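Local coordinates for tetratricopeptide repeat protein (Parabacteroides merdae ATCC 43184, PDB 4R7S) that is of unknown function but, as a tetratricopeptide repeat protein built of stacked helix pairs, probably serves as a scaffold for binding protein partners, at residues Arg195-Ile200 and Val215-Ile220. Sequence-based numbering, arbitrary orientation.
Sequences RAMADI and VLRGKI
Ala196 sets its CB 3.9 Å from CD1 of Ile220; a side chain this small suits a buried position that also touches Tyr187 of helix 178-189. Next comes selenomethionine Met197, whose pliant chain slides past Ile220 in the opposite direction, CG lying 3.6 Å from Ile220 CG2. Bent at chi2 (-60°), it carries SE onto the methylenes of Arg217, 3.8 Å from CG, the two chains crossing at about a right angle. Arg217 thus lends this partly exposed margin its aliphatic stem, while its charged end forms a salt bridge with Asp233 of helix 227-238 and a cation-pi contact with Phe204, farther along helix 193-206. One turn on, with CG1 anti to the carbonyl carbon (chi1 -72°) and the chain extended beyond it, Ile200 CD1 meets Ile220 CD1 tip to tip at 3.6 Å and rests 3.8 Å from Leu216 CD2; a beta-branched residue suits the place because its second branch, CG2, covers Arg217 CD at the same time. Replacing Ile200 with an alanine would probably open a gap facing the methyl groups of Leu216 and Ile220 and leave Arg217 CD without the CG2 branch beside it. No hydrogen bond joins the two segments; they meet through apolar and methylene contacts. Their axes approach to 10.7 Å at 145°, the near-antiparallel packing of successive helices in a tetratricopeptide repeat solenoid.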
loop_
_atom_site.group_PDB
_atom_site.type_symbol
_atom_site.label_atom_id
_atom_site.label_comp_id
_atom_site.label_asym_id
_atom_site.label_seq_id
_atom_site.Cartn_x
_atom_site.Cartn_y
_atom_site.Cartn_z
ATOM N N ARG A 195 18.010 10.532 18.240
ATOM C CA ARG A 195 16.654 10.214 18.721
ATOM C C ARG A 195 15.992 9.140 17.832
ATOM O O ARG A 195 15.341 8.232 18.364
ATOM C CB ARG A 195 15.751 11.455 18.807
ATOM C CG ARG A 195 14.519 11.181 19.692
ATOM C CD ARG A 195 13.834 12.445 20.152
ATOM N NE ARG A 195 12.703 12.145 21.028
ATOM C CZ ARG A 195 12.742 12.147 22.359
ATOM N NH1 ARG A 195 13.870 12.449 23.003
ATOM N NH2 ARG A 195 11.652 11.866 23.058
ATOM N N ALA A 196 16.181 9.252 16.487
ATOM C CA ALA A 196 15.662 8.312 15.506
ATOM C C ALA A 196 16.218 6.924 15.765
ATOM O O ALA A 196 15.462 5.944 15.744
ATOM C CB ALA A 196 16.030 8.766 14.103
HETATM N N MSE A 197 17.531 6.849 16.080
HETATM C CA MSE A 197 18.230 5.586 16.347
HETATM C C MSE A 197 17.680 4.881 17.568
HETATM O O MSE A 197 17.639 3.654 17.579
HETATM C CB MSE A 197 19.732 5.789 16.515
HETATM C CG MSE A 197 20.470 5.993 15.190
HETATM SE SE MSE A 197 20.304 4.475 13.934
HETATM C CE MSE A 197 20.207 2.813 15.370
ATOM N N ALA A 198 17.256 5.652 18.591
ATOM C CA ALA A 198 16.656 5.111 19.799
ATOM C C ALA A 198 15.407 4.327 19.411
ATOM O O ALA A 198 15.277 3.172 19.805
ATOM C CB ALA A 198 16.325 6.233 20.772
ATOM N N ASP A 199 14.527 4.933 18.575
ATOM C CA ASP A 199 13.306 4.292 18.048
ATOM C C ASP A 199 13.640 3.090 17.181
ATOM O O ASP A 199 13.007 2.038 17.344
ATOM C CB ASP A 199 12.449 5.280 17.252
ATOM C CG ASP A 199 11.448 6.083 18.073
ATOM O OD1 ASP A 199 11.313 5.817 19.288
ATOM O OD2 ASP A 199 10.785 6.950 17.502
ATOM N N ILE A 200 14.652 3.228 16.289
ATOM C CA ILE A 200 15.100 2.154 15.401
ATOM C C ILE A 200 15.599 0.943 16.224
ATOM O O ILE A 200 15.231 -0.194 15.936
ATOM C CB ILE A 200 16.155 2.690 14.417
ATOM C CG1 ILE A 200 15.475 3.610 13.368
ATOM C CG2 ILE A 200 16.946 1.548 13.721
ATOM C CD1 ILE A 200 16.435 4.379 12.442
ATOM N N VAL A 215 16.991 0.823 5.325
ATOM C CA VAL A 215 17.413 2.003 4.537
ATOM C C VAL A 215 17.607 3.181 5.500
ATOM O O VAL A 215 18.653 3.823 5.464
ATOM C CB VAL A 215 16.431 2.354 3.382
ATOM C CG1 VAL A 215 16.686 3.756 2.818
ATOM C CG2 VAL A 215 16.498 1.321 2.275
ATOM N N LEU A 216 16.615 3.412 6.394
ATOM C CA LEU A 216 16.620 4.463 7.409
ATOM C C LEU A 216 17.852 4.350 8.318
ATOM O O LEU A 216 18.577 5.343 8.471
ATOM C CB LEU A 216 15.324 4.452 8.244
ATOM C CG LEU A 216 15.089 5.736 9.073
ATOM C CD1 LEU A 216 15.018 6.993 8.178
ATOM C CD2 LEU A 216 13.863 5.622 9.942
ATOM N N ARG A 217 18.121 3.150 8.876
ATOM C CA ARG A 217 19.328 2.950 9.679
ATOM C C ARG A 217 20.616 3.143 8.827
ATOM O O ARG A 217 21.612 3.682 9.323
ATOM C CB ARG A 217 19.339 1.571 10.343
ATOM C CG ARG A 217 20.375 1.518 11.472
ATOM C CD ARG A 217 20.235 0.286 12.310
ATOM N NE ARG A 217 20.632 -0.901 11.563
ATOM C CZ ARG A 217 20.807 -2.090 12.116
ATOM N NH1 ARG A 217 20.601 -2.261 13.415
ATOM N NH2 ARG A 217 21.181 -3.124 11.372
ATOM N N GLY A 218 20.575 2.724 7.570
ATOM C CA GLY A 218 21.713 2.862 6.665
ATOM C C GLY A 218 22.044 4.314 6.376
ATOM O O GLY A 218 23.215 4.718 6.405
ATOM N N LYS A 219 20.986 5.121 6.158
ATOM C CA LYS A 219 21.086 6.545 5.878
ATOM C C LYS A 219 21.658 7.293 7.069
ATOM O O LYS A 219 22.449 8.233 6.882
ATOM C CB LYS A 219 19.729 7.101 5.494
ATOM C CG LYS A 219 19.388 6.913 4.027
ATOM C CD LYS A 219 18.207 7.789 3.697
ATOM C CE LYS A 219 17.490 7.390 2.437
ATOM N NZ LYS A 219 16.029 7.662 2.555
ATOM N N ILE A 220 21.301 6.851 8.297
ATOM C CA ILE A 220 21.805 7.467 9.530
ATOM C C ILE A 220 23.255 7.076 9.687
ATOM O O ILE A 220 24.093 7.962 9.883
ATOM C CB ILE A 220 20.949 7.120 10.770
ATOM C CG1 ILE A 220 19.622 7.917 10.743
ATOM C CG2 ILE A 220 21.727 7.374 12.062
ATOM C CD1 ILE A 220 18.449 7.240 11.465
#